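Local coordinates for protein putative sporulation-specific glycosylase YdhD (Bacillus subtilis subsp. subtilis str. 168, PDB 3CZ8) that probably hydrolyses glycosidic bonds in chitin-like or cell-wall polysaccharides during sporulation, using the family 18 glycosidase domain that makes up this chain, at residues Leu11-Arg17 with Ser33-Phe39; His42-Asn46 with Ile85-Val89; Phe119-Ala124 with Leu163-Asp167; Leu134-Arg138 with Ile171-Asn176; Met181-Trp185 with Val195-Ile201. The protein carries 1 engineered substitution. All blocks are in the same frame, centred on the assembly; numbering follows the deposited sequence. Where two conformers were deposited one is given.

Interaction 1: Leu11-Arg17 with Ser33-Phe39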
# COMPACT_ATOMS: atom_id res chain seq x y z
N LEU A 11 4.53 -5.45 3.80
CA LEU A 11 3.55 -4.98 4.78
C LEU A 11 4.15 -5.00 6.18
O LEU A 11 4.80 -5.96 6.58
CB LEU A 11 2.27 -5.82 4.73
CG LEU A 11 1.09 -5.37 5.59
CD1 LEU A 11 0.44 -4.10 5.02
CD2 LEU A 11 0.05 -6.48 5.72
N SER A 12 3.91 -3.92 6.92
CA SER A 12 4.25 -3.88 8.32
C SER A 12 3.22 -3.11 9.14
O SER A 12 2.58 -2.18 8.64
CB SER A 12 5.67 -3.33 8.53
OG SER A 12 5.73 -1.94 8.27
N PHE A 13 3.05 -3.54 10.39
CA PHE A 13 2.15 -2.91 11.34
C PHE A 13 2.94 -2.04 12.32
O PHE A 13 3.89 -2.51 12.95
CB PHE A 13 1.36 -3.99 12.09
CG PHE A 13 0.28 -3.46 12.99
CD1 PHE A 13 0.49 -3.38 14.37
CD2 PHE A 13 -0.95 -3.07 12.47
CE1 PHE A 13 -0.51 -2.90 15.21
CE2 PHE A 13 -1.97 -2.60 13.31
CZ PHE A 13 -1.74 -2.52 14.68
N TYR A 14 2.56 -0.77 12.45
CA TYR A 14 3.35 0.15 13.26
C TYR A 14 2.53 0.87 14.31
O TYR A 14 1.33 1.10 14.14
CB TYR A 14 4.19 1.10 12.39
CG TYR A 14 3.47 2.32 11.85
CD1 TYR A 14 3.70 3.57 12.41
CD2 TYR A 14 2.58 2.23 10.78
CE1 TYR A 14 3.06 4.70 11.93
CE2 TYR A 14 1.92 3.36 10.29
CZ TYR A 14 2.17 4.59 10.88
OH TYR A 14 1.53 5.72 10.41
N VAL A 15 3.20 1.23 15.40
CA VAL A 15 2.53 1.75 16.58
C VAL A 15 2.65 3.27 16.68
O VAL A 15 3.74 3.83 16.60
CB VAL A 15 3.07 1.03 17.86
CG1 VAL A 15 2.54 1.66 19.12
CG2 VAL A 15 2.68 -0.44 17.83
N LEU A 16 1.49 3.93 16.81
CA LEU A 16 1.40 5.39 16.95
C LEU A 16 0.94 5.71 18.37
O LEU A 16 -0.26 5.70 18.65
CB LEU A 16 0.38 5.96 15.96
CG LEU A 16 0.72 5.85 14.47
CD1 LEU A 16 -0.51 5.50 13.67
CD2 LEU A 16 1.37 7.13 13.96
N ARG A 17 1.90 5.98 19.25
CA ARG A 17 1.62 6.14 20.68
C ARG A 17 0.62 7.26 21.00
O ARG A 17 0.62 8.31 20.34
CB ARG A 17 2.92 6.34 21.47
CG ARG A 17 2.70 6.40 22.98
CD ARG A 17 3.95 6.69 23.77
NE ARG A 17 4.43 5.48 24.42
CZ ARG A 17 5.26 5.46 25.46
NH1 ARG A 17 5.72 6.60 25.97
NH2 ARG A 17 5.63 4.30 25.98
N SER A 33 9.48 3.76 22.09
CA SER A 33 8.09 4.16 22.19
C SER A 33 7.23 3.66 21.02
O SER A 33 6.01 3.87 21.00
CB SER A 33 8.02 5.69 22.30
OG SER A 33 6.70 6.17 22.24
N SER A 34 7.87 3.00 20.05
CA SER A 34 7.17 2.51 18.87
C SER A 34 7.72 1.18 18.41
O SER A 34 8.77 0.74 18.87
CB SER A 34 7.23 3.54 17.74
OG SER A 34 6.38 3.18 16.67
N SER A 35 7.00 0.53 17.50
CA SER A 35 7.45 -0.73 16.94
C SER A 35 6.99 -0.89 15.50
O SER A 35 6.07 -0.20 15.06
CB SER A 35 7.02 -1.93 17.80
OG SER A 35 5.62 -1.95 17.99
N ILE A 36 7.65 -1.78 14.77
CA ILE A 36 7.25 -2.16 13.43
C ILE A 36 7.22 -3.69 13.42
O ILE A 36 8.22 -4.33 13.73
CB ILE A 36 8.23 -1.61 12.35
CG1 ILE A 36 7.96 -0.13 12.09
CG2 ILE A 36 8.15 -2.39 11.05
CD1 ILE A 36 9.08 0.58 11.36
N SER A 37 6.06 -4.26 13.09
CA SER A 37 5.94 -5.70 12.96
C SER A 37 6.01 -6.08 11.49
O SER A 37 5.06 -5.83 10.74
CB SER A 37 4.66 -6.22 13.62
OG SER A 37 4.45 -5.60 14.88
N ILE A 38 7.09 -6.70 11.10
CA ILE A 38 7.32 -7.08 9.74
C ILE A 38 6.64 -8.37 9.34
O ILE A 38 6.86 -9.36 9.94
CB ILE A 38 8.81 -7.16 9.43
CG1 ILE A 38 9.49 -5.85 9.70
CG2 ILE A 38 9.04 -7.54 8.03
CD1 ILE A 38 10.86 -5.96 9.91
N PHE A 39 5.84 -8.33 8.29
CA PHE A 39 5.11 -9.49 7.83
C PHE A 39 5.95 -10.35 6.92
O PHE A 39 6.79 -9.85 6.29
CB PHE A 39 3.79 -9.09 7.18
CG PHE A 39 2.70 -8.86 8.16
CD1 PHE A 39 1.69 -9.77 8.30
CD2 PHE A 39 2.69 -7.76 8.96
CE1 PHE A 39 0.73 -9.57 9.22
CE2 PHE A 39 1.72 -7.59 9.86
CZ PHE A 39 0.74 -8.49 9.98
O HOH W 1 4.45 -3.04 15.73
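Phe13 and Ser37 form a hydrogen-bonded antiparallel pair at the tight centre of this contact: Ser37 N reaches Phe13 O at 2.8 Å, and Phe13 N returns a bond to Ser37 O at 3.1 Å. Two residues further along, Phe39 N binds Leu11 O. The Phe39 ring offers one face to Leu11 CD2, 4.3 Å from Phe39 CG, while Phe13 CB sits at the ring's edge, 4.2 Å from Phe39 CE2; the ring thus meets one apolar neighbour with a face and another with an edge. Small serines suit the inward side. Ser35 OG and Ser37 OG both bind one water, which also donates to Phe13 O at 2.9 Å; Ser37 OG is held besides by Thr116, and Ser35 OG by a bound glycerol, probably from the crystallisation liquor. On the other face Ile36 and Ser12 meet as CG2 to CB at 3.7 Å, while the hydroxyl of Ser12 turns to Gln307.

Toward Arg17 the strands part and the packing thins. Ser34 has OG anti to its own N (chi1 -170°), which swings the hydroxyl across the gap to donate to Val15 O at 2.7 Å, in the carbonyl plane and on a lone pair, where a backbone N-H would otherwise be expected. Beyond it, Ser33 lies over one face of the poorly ordered Arg17 guanidinium, its OG 3.2 Å from Arg17 CD, beside Arg252 of the second subunit. Strand 9-17 runs antiparallel to both its neighbours, 35-42 and 302-310, whereas the other strands of the closed ring run parallel: a variant of the family 18 TIM barrel.

Interaction 2: His42-Asn46 with Ile85-Val89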
# COMPACT_ATOMS: atom_id res chain seq x y z
N HIS A 42 5.89 -17.85 8.50
CA HIS A 42 4.83 -18.78 8.74
C HIS A 42 5.28 -20.13 9.26
O HIS A 42 6.42 -20.50 9.12
CB HIS A 42 3.91 -18.92 7.52
CG HIS A 42 4.65 -19.07 6.23
ND1 HIS A 42 5.16 -18.01 5.54
CD2 HIS A 42 4.99 -20.17 5.53
CE1 HIS A 42 5.78 -18.44 4.47
NE2 HIS A 42 5.70 -19.76 4.45
N ILE A 43 4.36 -20.86 9.86
CA ILE A 43 4.69 -22.06 10.61
C ILE A 43 4.30 -23.36 9.89
O ILE A 43 3.40 -23.37 9.04
CB ILE A 43 4.07 -22.03 12.04
CG1 ILE A 43 2.54 -22.14 12.00
CG2 ILE A 43 4.49 -20.75 12.77
CD1 ILE A 43 1.88 -22.39 13.34
N ALA A 44 5.01 -24.43 10.22
CA ALA A 44 4.70 -25.77 9.74
C ALA A 44 3.97 -26.52 10.86
O ALA A 44 4.06 -26.11 12.02
CB ALA A 44 5.99 -26.48 9.33
N PRO A 45 3.22 -27.60 10.52
CA PRO A 45 2.51 -28.40 11.54
C PRO A 45 3.37 -28.98 12.67
O PRO A 45 2.86 -29.25 13.76
CB PRO A 45 1.89 -29.53 10.73
CG PRO A 45 1.73 -28.97 9.37
CD PRO A 45 2.94 -28.11 9.17
N ASN A 46 4.67 -29.17 12.41
CA ASN A 46 5.58 -29.67 13.43
C ASN A 46 6.21 -28.56 14.28
O ASN A 46 7.01 -28.82 15.18
CB ASN A 46 6.65 -30.58 12.81
CG ASN A 46 7.63 -29.83 11.91
OD1 ASN A 46 7.37 -28.71 11.46
ND2 ASN A 46 8.77 -30.45 11.65
N ILE A 85 -3.26 -26.06 10.57
CA ILE A 85 -1.82 -26.01 10.87
C ILE A 85 -1.53 -25.55 12.30
O ILE A 85 -0.73 -26.16 13.01
CB ILE A 85 -1.03 -25.17 9.82
CG1 ILE A 85 -0.88 -25.96 8.52
CG2 ILE A 85 0.35 -24.76 10.35
CD1 ILE A 85 0.12 -25.38 7.53
N VAL A 86 -2.22 -24.49 12.73
CA VAL A 86 -2.11 -23.98 14.10
C VAL A 86 -2.68 -24.98 15.13
O VAL A 86 -2.13 -25.12 16.23
CB VAL A 86 -2.69 -22.53 14.26
CG1 VAL A 86 -4.21 -22.49 14.06
CG2 VAL A 86 -2.31 -21.91 15.60
N HIS A 87 -3.74 -25.71 14.75
CA HIS A 87 -4.34 -26.75 15.59
C HIS A 87 -3.37 -27.92 15.86
O HIS A 87 -3.29 -28.41 16.98
CB HIS A 87 -5.64 -27.27 14.95
CG HIS A 87 -6.36 -28.29 15.78
ND1 HIS A 87 -7.33 -27.95 16.69
CD2 HIS A 87 -6.27 -29.64 15.81
CE1 HIS A 87 -7.80 -29.05 17.26
NE2 HIS A 87 -7.17 -30.09 16.75
N GLN A 88 -2.64 -28.32 14.82
CA GLN A 88 -1.66 -29.41 14.93
C GLN A 88 -0.48 -29.02 15.82
O GLN A 88 0.12 -29.88 16.46
CB GLN A 88 -1.16 -29.81 13.54
CG GLN A 88 -2.15 -30.63 12.71
CD GLN A 88 -1.66 -30.89 11.30
OE1 GLN A 88 -1.47 -29.97 10.51
NE2 GLN A 88 -1.45 -32.16 10.97
N VAL A 89 -0.16 -27.73 15.84
CA VAL A 89 0.90 -27.19 16.68
C VAL A 89 0.44 -27.12 18.15
O VAL A 89 1.13 -27.61 19.04
CB VAL A 89 1.36 -25.80 16.18
CG1 VAL A 89 2.27 -25.13 17.20
CG2 VAL A 89 2.08 -25.93 14.85
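Ile85 O, which accepts the N-H of Val89 at 3.3 Å, belongs to the helical turn on which Ile43 packs; this one-turn spacing sets both side chains on the side of helix 83-90 that meets Ile43. The contact belongs to the TIM barrel: 42-46 is the loop leaving barrel strand 35-42, and it packs on the helix that follows the next strand, 68-77. Ile43 fills the groove between the two helical residues. Its CG1 lies 3.8 Å from Ile85 CG2, the two chains sliding past each other in opposite directions, and with chi2 extended (168°) CD1 runs on to Val89 CG2 at 3.9 Å. Branched aliphatic chains suit this place, since Phe119 and Leu99 also touch Ile43 with apolar surface.

Toward solvent the character changes. Pro45, a stiff ring without an N-H to satisfy, lies alongside the exposed Gln88, pointing the same way, its CB 3.4 Å from Gln88 OE1, so the ring packs against the amide end in a van der Waals contact. The same ring also leans on Ile85, Pro45 CG to Ile85 CG1 4.1 Å. Val89 CG2 finishes the join beneath the loop backbone, 3.5 Å from Ala44 O and 3.6 Å from Pro45 O.

Interaction 3: Phe119-Ala124 with Leu163-Asp167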
# COMPACT_ATOMS: atom_id res chain seq x y z
N PHE A 119 -1.74 -15.24 14.79
CA PHE A 119 -2.42 -16.49 14.50
C PHE A 119 -3.90 -16.20 14.34
O PHE A 119 -4.56 -15.73 15.27
CB PHE A 119 -2.19 -17.56 15.58
CG PHE A 119 -0.77 -18.09 15.66
CD1 PHE A 119 0.18 -17.76 14.69
CD2 PHE A 119 -0.40 -18.94 16.70
CE1 PHE A 119 1.48 -18.26 14.77
CE2 PHE A 119 0.90 -19.45 16.78
CZ PHE A 119 1.84 -19.11 15.81
N GLU A 120 -4.41 -16.46 13.15
CA GLU A 120 -5.82 -16.24 12.87
C GLU A 120 -6.53 -17.55 12.63
O GLU A 120 -5.90 -18.57 12.30
CB GLU A 120 -6.00 -15.27 11.71
CG GLU A 120 -5.61 -13.85 12.07
CD GLU A 120 -5.78 -12.88 10.93
OE1 GLU A 120 -6.76 -13.02 10.16
OE2 GLU A 120 -4.93 -11.98 10.80
N GLN A 121 -7.86 -17.51 12.81
CA GLN A 121 -8.74 -18.68 12.75
C GLN A 121 -8.30 -19.76 13.75
O GLN A 121 -8.28 -20.95 13.42
CB GLN A 121 -8.86 -19.24 11.32
CG GLN A 121 -9.49 -18.28 10.30
CD GLN A 121 -9.24 -18.70 8.86
OE1 GLN A 121 -9.36 -19.88 8.51
NE2 GLN A 121 -8.90 -17.74 8.01
N VAL A 122 -7.92 -19.33 14.95
CA VAL A 122 -7.63 -20.25 16.04
C VAL A 122 -8.97 -20.83 16.46
O VAL A 122 -9.89 -20.08 16.80
CB VAL A 122 -6.90 -19.55 17.23
CG1 VAL A 122 -6.92 -20.43 18.50
CG2 VAL A 122 -5.45 -19.22 16.86
N SER A 123 -9.09 -22.16 16.40
CA SER A 123 -10.34 -22.83 16.77
C SER A 123 -10.66 -22.64 18.26
O SER A 123 -9.76 -22.46 19.09
CB SER A 123 -10.31 -24.32 16.38
OG SER A 123 -9.39 -25.05 17.17
N ALA A 124 -11.95 -22.65 18.58
CA ALA A 124 -12.46 -22.38 19.93
C ALA A 124 -12.07 -23.44 20.96
O ALA A 124 -12.04 -23.15 22.16
CB ALA A 124 -13.96 -22.23 19.89
N LEU A 163 -14.39 -16.43 17.52
CA LEU A 163 -13.63 -15.50 18.34
C LEU A 163 -13.29 -16.13 19.70
O LEU A 163 -12.56 -15.54 20.51
CB LEU A 163 -14.42 -14.20 18.54
CG LEU A 163 -14.80 -13.34 17.33
CD1 LEU A 163 -15.59 -12.12 17.77
CD2 LEU A 163 -13.59 -12.91 16.51
N ARG A 164 -13.81 -17.33 19.93
CA ARG A 164 -13.75 -17.96 21.25
C ARG A 164 -12.35 -18.47 21.58
O ARG A 164 -12.00 -18.60 22.74
CB ARG A 164 -14.81 -19.07 21.36
CG ARG A 164 -15.67 -19.00 22.62
CD ARG A 164 -15.05 -19.78 23.76
NE ARG A 164 -15.37 -19.21 25.06
CZ ARG A 164 -15.11 -19.79 26.23
NH1 ARG A 164 -14.55 -21.00 26.28
NH2 ARG A 164 -15.44 -19.17 27.36
N GLY A 165 -11.55 -18.73 20.55
CA GLY A 165 -10.14 -19.12 20.69
C GLY A 165 -9.22 -18.05 21.29
O GLY A 165 -8.07 -18.34 21.63
N TYR A 166 -9.73 -16.83 21.43
CA TYR A 166 -8.96 -15.70 21.93
C TYR A 166 -9.46 -15.25 23.30
O TYR A 166 -10.37 -14.43 23.41
CB TYR A 166 -8.98 -14.55 20.92
CG TYR A 166 -8.49 -14.98 19.56
CD1 TYR A 166 -7.13 -15.13 19.31
CD2 TYR A 166 -9.39 -15.26 18.53
CE1 TYR A 166 -6.66 -15.54 18.07
CE2 TYR A 166 -8.93 -15.68 17.28
CZ TYR A 166 -7.56 -15.81 17.07
OH TYR A 166 -7.09 -16.21 15.85
N ASP A 167 -8.84 -15.81 24.33
CA ASP A 167 -9.13 -15.44 25.70
C ASP A 167 -8.40 -14.14 26.02
O ASP A 167 -7.20 -14.16 26.25
CB ASP A 167 -8.67 -16.57 26.63
CG ASP A 167 -9.01 -16.33 28.09
OD1 ASP A 167 -8.66 -17.18 28.92
OD2 ASP A 167 -9.64 -15.29 28.41
O HOH W 2 -9.11 -15.05 13.63
O HOH W 3 -12.12 -19.26 17.59
O HOH W 4 -13.52 -22.69 24.21
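Phe119 meets Tyr166 through its carbonyl: Tyr166 OH donates to Phe119 O at 2.6 Å, coming in at a C=O...O angle of 128° and tilted 26° from the carbonyl plane. The Phe119 side chain turns the other way, against Val86 and Ile73. At Glu120 the backbone passes just beyond the hydroxyl, its CA 3.2 Å from Tyr166 OH, while the carboxylate leads away toward a bound glycerol, probably from the crystallisation liquor, which OE2 hydrogen-bonds. Gln121 takes left-handed backbone angles (phi 56°), so the chain bends around the hydroxyl; Gln121 N donates to a water at 2.9 Å, and that water donates to Tyr166 OH in turn. Val122 N then adds a weak bond to the same oxygen at 3.4 Å. One phenol oxygen thus gathers the bend from 119 to 122, a task for a long side chain that can both give and accept. The valine also packs on the ring, CB to Tyr166 CZ 3.8 Å, crossing it at a slant.

Past Ser123, whose carbonyl faces Gly165 CA, the two chains draw close. Gly165 brings no side chain, which lets the backbone at 122-124 run beside the type I turn of 163-166. Ala124 CB rests on Arg164 CB at 3.6 Å, and a water spans Ala124 O and Arg164 NH1; Asp158 holds that arginine by a salt bridge at NE. The contact probably acts as a second shell for the loop at the carboxyl end of barrel strand 114-118, where Glu120, predicted to be the proton donor, stands two residues after Asp118, as in the DxE signature of family 18 glycosidases.

Interaction 4: Leu134-Arg138 with Ile171-Asn176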
# COMPACT_ATOMS: atom_id res chain seq x y z
N LEU A 134 1.34 -19.23 24.55
CA LEU A 134 1.77 -17.85 24.70
C LEU A 134 2.47 -17.59 26.04
O LEU A 134 3.38 -16.75 26.11
CB LEU A 134 0.60 -16.89 24.53
CG LEU A 134 -0.02 -16.78 23.12
CD1 LEU A 134 -1.31 -16.05 23.23
CD2 LEU A 134 0.90 -16.11 22.11
N ARG A 135 2.06 -18.32 27.07
CA ARG A 135 2.76 -18.33 28.36
C ARG A 135 4.15 -18.95 28.22
O ARG A 135 5.12 -18.44 28.77
CB ARG A 135 1.95 -19.06 29.44
CG ARG A 135 2.73 -19.31 30.75
CD ARG A 135 1.82 -19.68 31.92
NE ARG A 135 1.32 -18.50 32.62
CZ ARG A 135 0.05 -18.10 32.62
NH1 ARG A 135 -0.30 -17.01 33.29
NH2 ARG A 135 -0.87 -18.80 31.96
N GLN A 136 4.24 -20.05 27.47
CA GLN A 136 5.51 -20.72 27.26
C GLN A 136 6.44 -19.84 26.42
O GLN A 136 7.66 -19.82 26.63
CB GLN A 136 5.30 -22.08 26.58
CG GLN A 136 6.38 -23.10 26.93
CD GLN A 136 6.49 -24.25 25.95
OE1 GLN A 136 7.58 -24.58 25.48
NE2 GLN A 136 5.36 -24.88 25.63
N LEU A 137 5.85 -19.09 25.50
CA LEU A 137 6.57 -18.13 24.68
C LEU A 137 7.00 -16.89 25.46
O LEU A 137 8.13 -16.42 25.26
CB LEU A 137 5.76 -17.75 23.44
CG LEU A 137 6.44 -16.90 22.37
CD1 LEU A 137 7.69 -17.59 21.79
CD2 LEU A 137 5.46 -16.54 21.27
N ARG A 138 6.14 -16.33 26.29
CA ARG A 138 6.55 -15.29 27.18
C ARG A 138 7.77 -15.63 28.03
O ARG A 138 8.68 -14.86 28.10
CB ARG A 138 5.40 -14.79 28.00
CG ARG A 138 5.77 -14.08 29.23
CD ARG A 138 6.25 -12.70 28.97
NE ARG A 138 5.18 -11.78 29.21
CZ ARG A 138 5.28 -10.66 29.87
NH1 ARG A 138 4.23 -9.90 30.02
NH2 ARG A 138 6.42 -10.30 30.37
N ILE A 171 -4.71 -14.03 27.60
CA ILE A 171 -3.70 -13.50 26.68
C ILE A 171 -3.09 -12.21 27.26
O ILE A 171 -1.87 -12.06 27.30
CB ILE A 171 -4.28 -13.23 25.26
CG1 ILE A 171 -4.60 -14.56 24.55
CG2 ILE A 171 -3.32 -12.39 24.40
CD1 ILE A 171 -5.45 -14.38 23.29
N GLY A 172 -3.95 -11.30 27.71
CA GLY A 172 -3.52 -10.05 28.33
C GLY A 172 -2.60 -10.22 29.53
O GLY A 172 -1.80 -9.33 29.83
N ALA A 173 -2.71 -11.36 30.20
CA ALA A 173 -1.86 -11.68 31.35
C ALA A 173 -0.46 -12.11 30.95
O ALA A 173 0.49 -11.91 31.70
CB ALA A 173 -2.53 -12.76 32.21
N VAL A 174 -0.33 -12.71 29.77
CA VAL A 174 0.96 -13.27 29.35
C VAL A 174 1.73 -12.47 28.28
O VAL A 174 2.93 -12.64 28.14
CB VAL A 174 0.86 -14.76 28.93
CG1 VAL A 174 0.33 -15.59 30.08
CG2 VAL A 174 -0.02 -14.93 27.70
N VAL A 175 1.04 -11.61 27.53
CA VAL A 175 1.72 -10.80 26.52
C VAL A 175 2.10 -9.43 27.09
O VAL A 175 1.53 -8.99 28.09
CB VAL A 175 0.91 -10.64 25.20
CG1 VAL A 175 0.59 -12.01 24.58
CG2 VAL A 175 -0.35 -9.79 25.40
N ASN A 176 3.08 -8.79 26.47
CA ASN A 176 3.46 -7.44 26.86
C ASN A 176 2.44 -6.46 26.30
O ASN A 176 2.05 -5.51 26.98
CB ASN A 176 4.87 -7.09 26.36
CG ASN A 176 5.95 -7.95 27.01
OD1 ASN A 176 6.37 -8.97 26.45
ND2 ASN A 176 6.39 -7.55 28.20
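Arg138 NE gives its hydrogen to Val174 O at 2.6 Å along a nearly straight line (170°). The oxygen lies in the guanidinium plane, yet the donor stands 41° out of the carbonyl plane, away from the lone-pair directions. A bend at chi2 folds the arginine around this oxygen, and Arg138 CB, CG and CD all pass close to it. The Asn176 amide covers one face of the same guanidinium at a 37° tilt, with OD1 4.0 Å above the plane.

Beside this polar grip Val174 is wedged between two residues of helix 127-143. Its CG2 touches Leu134 CB at 3.8 Å, and its CG1 sits 3.5 Å above the centre of the Arg135 guanidinium, whose flat face suits a methyl. Leu134 CD1 goes on to Ile171 CG1 at 3.8 Å, and both lean on Ile150 of the barrel wall.

Further out, Leu148 N bonds Asn176 OD1 and so fixes the amide, Gln142 holds Arg138 NH2 weakly, and Lys216 NZ binds Gly172 O and Val175 O. Positive groups thus collect at the carbonyl end of helix 168-174, which would probably interact favourably with the partial negative charge at that end of the helix.

Interaction 5: Met181-Trp185 with Val195-Ile201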
# COMPACT_ATOMS: atom_id res chain seq x y z
N MET A 181 -7.34 -5.81 16.51
CA MET A 181 -7.62 -5.48 15.13
C MET A 181 -9.09 -5.08 14.98
O MET A 181 -9.93 -5.87 14.55
CB MET A 181 -7.19 -6.63 14.20
CG MET A 181 -5.68 -6.98 14.30
SD MET A 181 -4.48 -5.68 13.87
CE MET A 181 -4.18 -4.87 15.39
N ALA A 182 -9.37 -3.83 15.36
CA ALA A 182 -10.73 -3.33 15.48
C ALA A 182 -11.28 -2.80 14.15
O ALA A 182 -11.43 -1.58 13.96
CB ALA A 182 -10.80 -2.25 16.56
N TYR A 183 -11.56 -3.72 13.24
CA TYR A 183 -12.10 -3.42 11.92
C TYR A 183 -12.71 -4.67 11.31
O TYR A 183 -12.64 -5.74 11.92
CB TYR A 183 -11.02 -2.84 10.97
CG TYR A 183 -9.75 -3.65 10.88
CD1 TYR A 183 -9.67 -4.77 10.04
CD2 TYR A 183 -8.62 -3.30 11.61
CE1 TYR A 183 -8.50 -5.52 9.96
CE2 TYR A 183 -7.45 -4.04 11.53
CZ TYR A 183 -7.40 -5.15 10.70
OH TYR A 183 -6.25 -5.89 10.61
N ASP A 184 -13.28 -4.52 10.11
CA ASP A 184 -13.94 -5.62 9.38
C ASP A 184 -15.23 -6.13 10.03
O ASP A 184 -15.58 -7.30 9.88
CB ASP A 184 -12.98 -6.77 9.04
CG ASP A 184 -12.12 -6.48 7.83
OD1 ASP A 184 -12.24 -5.38 7.26
OD2 ASP A 184 -11.32 -7.36 7.44
N TRP A 185 -15.92 -5.24 10.74
CA TRP A 185 -17.30 -5.49 11.18
C TRP A 185 -18.21 -5.64 9.97
O TRP A 185 -19.18 -6.38 9.99
CB TRP A 185 -17.79 -4.38 12.11
CG TRP A 185 -17.47 -4.64 13.55
CD1 TRP A 185 -18.11 -5.51 14.39
CD2 TRP A 185 -16.42 -4.05 14.32
NE1 TRP A 185 -17.53 -5.49 15.63
CE2 TRP A 185 -16.48 -4.61 15.62
CE3 TRP A 185 -15.42 -3.10 14.04
CZ2 TRP A 185 -15.60 -4.24 16.64
CZ3 TRP A 185 -14.55 -2.73 15.06
CH2 TRP A 185 -14.64 -3.30 16.34
N VAL A 195 -16.75 -0.11 8.33
CA VAL A 195 -15.69 -1.07 8.58
C VAL A 195 -15.30 -1.13 10.07
O VAL A 195 -15.06 -2.21 10.62
CB VAL A 195 -14.46 -0.73 7.72
CG1 VAL A 195 -13.29 -1.59 8.10
CG2 VAL A 195 -14.78 -0.90 6.24
N ALA A 196 -15.26 0.04 10.70
CA ALA A 196 -14.90 0.16 12.10
C ALA A 196 -15.77 1.20 12.78
O ALA A 196 -15.30 2.30 13.12
CB ALA A 196 -13.43 0.50 12.23
N PRO A 197 -17.06 0.87 13.00
CA PRO A 197 -17.96 1.84 13.62
C PRO A 197 -17.52 2.14 15.05
O PRO A 197 -17.11 1.22 15.78
CB PRO A 197 -19.32 1.13 13.60
CG PRO A 197 -19.02 -0.31 13.47
CD PRO A 197 -17.74 -0.42 12.72
N ILE A 198 -17.58 3.41 15.43
CA ILE A 198 -17.07 3.88 16.73
C ILE A 198 -17.86 3.29 17.91
O ILE A 198 -17.34 3.17 19.02
CB ILE A 198 -16.99 5.44 16.77
CG1 ILE A 198 -15.84 5.92 17.67
CG2 ILE A 198 -18.35 6.06 17.11
CD1 ILE A 198 -16.26 6.41 19.04
N THR A 199 -19.10 2.91 17.62
CA THR A 199 -19.99 2.25 18.57
C THR A 199 -19.45 0.86 18.95
O THR A 199 -19.45 0.50 20.13
CB THR A 199 -21.43 2.14 18.01
OG1 THR A 199 -21.39 1.58 16.69
CG2 THR A 199 -22.09 3.51 17.94
N GLU A 200 -18.97 0.11 17.97
CA GLU A 200 -18.42 -1.21 18.23
C GLU A 200 -17.00 -1.18 18.81
O GLU A 200 -16.60 -2.10 19.52
CB GLU A 200 -18.50 -2.09 16.97
CG GLU A 200 -19.91 -2.39 16.48
CD GLU A 200 -20.79 -3.08 17.53
OE1 GLU A 200 -20.35 -4.07 18.15
OE2 GLU A 200 -21.94 -2.62 17.71
N ILE A 201 -16.26 -0.12 18.49
CA ILE A 201 -14.93 0.12 19.06
C ILE A 201 -15.05 0.40 20.56
O ILE A 201 -14.28 -0.14 21.36
CB ILE A 201 -14.20 1.29 18.32
CG1 ILE A 201 -13.81 0.86 16.90
CG2 ILE A 201 -12.94 1.76 19.06
CD1 ILE A 201 -13.45 2.02 16.01
O HOH W 5 -19.01 -6.80 17.69
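At Ala182 the chain makes an inverse gamma turn, Ala182 O lying 3.4 Å from Ala196 CB, and farther on Trp185 N donates to Val195 O at 3.2 Å with an N-H...O angle of 153°. That carbonyl also lies in the plane of the indole, at its edge. The Trp185 ring carries most of the side-chain contact. One face lies against Glu200, whose CB stands 3.8 Å from the centroid of the six-membered ring and 22° off its normal, a CH-pi contact. A bend at chi2 of Glu200 curls the carboxylate back, its plane 65° from that of the ring; a water in the indole plane takes Trp185 NE1 at 2.9 Å and donates to Glu200 OE1 at 3.1 Å. A wide, flat side chain with one N-H suits this spot, since it covers apolar neighbours and still has its polar edge hydrated. Pro197 CD approaches Trp185 CE3 at 3.8 Å, and Ile201 CG1 meets Trp185 CZ3 at 4.1 Å.

The MAYDW sequence here resembles the Met-x-Tyr-Asp stretch of family 18 enzymes, and Tyr226 holds Asp184 OD1. The contact ties the end of barrel strand 177-181 to the start of helix 198-208, which in turn packs on helix 285-297.

Together the five contacts sample one barrel, its wall, its outer helices and its active-site end. Interaction 1 touches interaction 5 through Phe13 CZ and Met181 CE, 3.5 Å apart. Phe119 connects interactions 2 and 3: its CD2 lies 3.7 Å from Val86 CG2 and its CZ 4.1 Å from Ile43 CD1. Interactions 3 and 4 alternate along the chain and meet where Tyr166 CA is 4.0 Å from Ile171 CD1. Glu120, the predicted proton donor, belongs to interaction 3; the side chains of Phe39 (interaction 1) and Tyr183 (interaction 5) each approach its own to about 6 Å. Interaction 4 is more remote, Ile171 being about 11 Å from Glu120 between side chains.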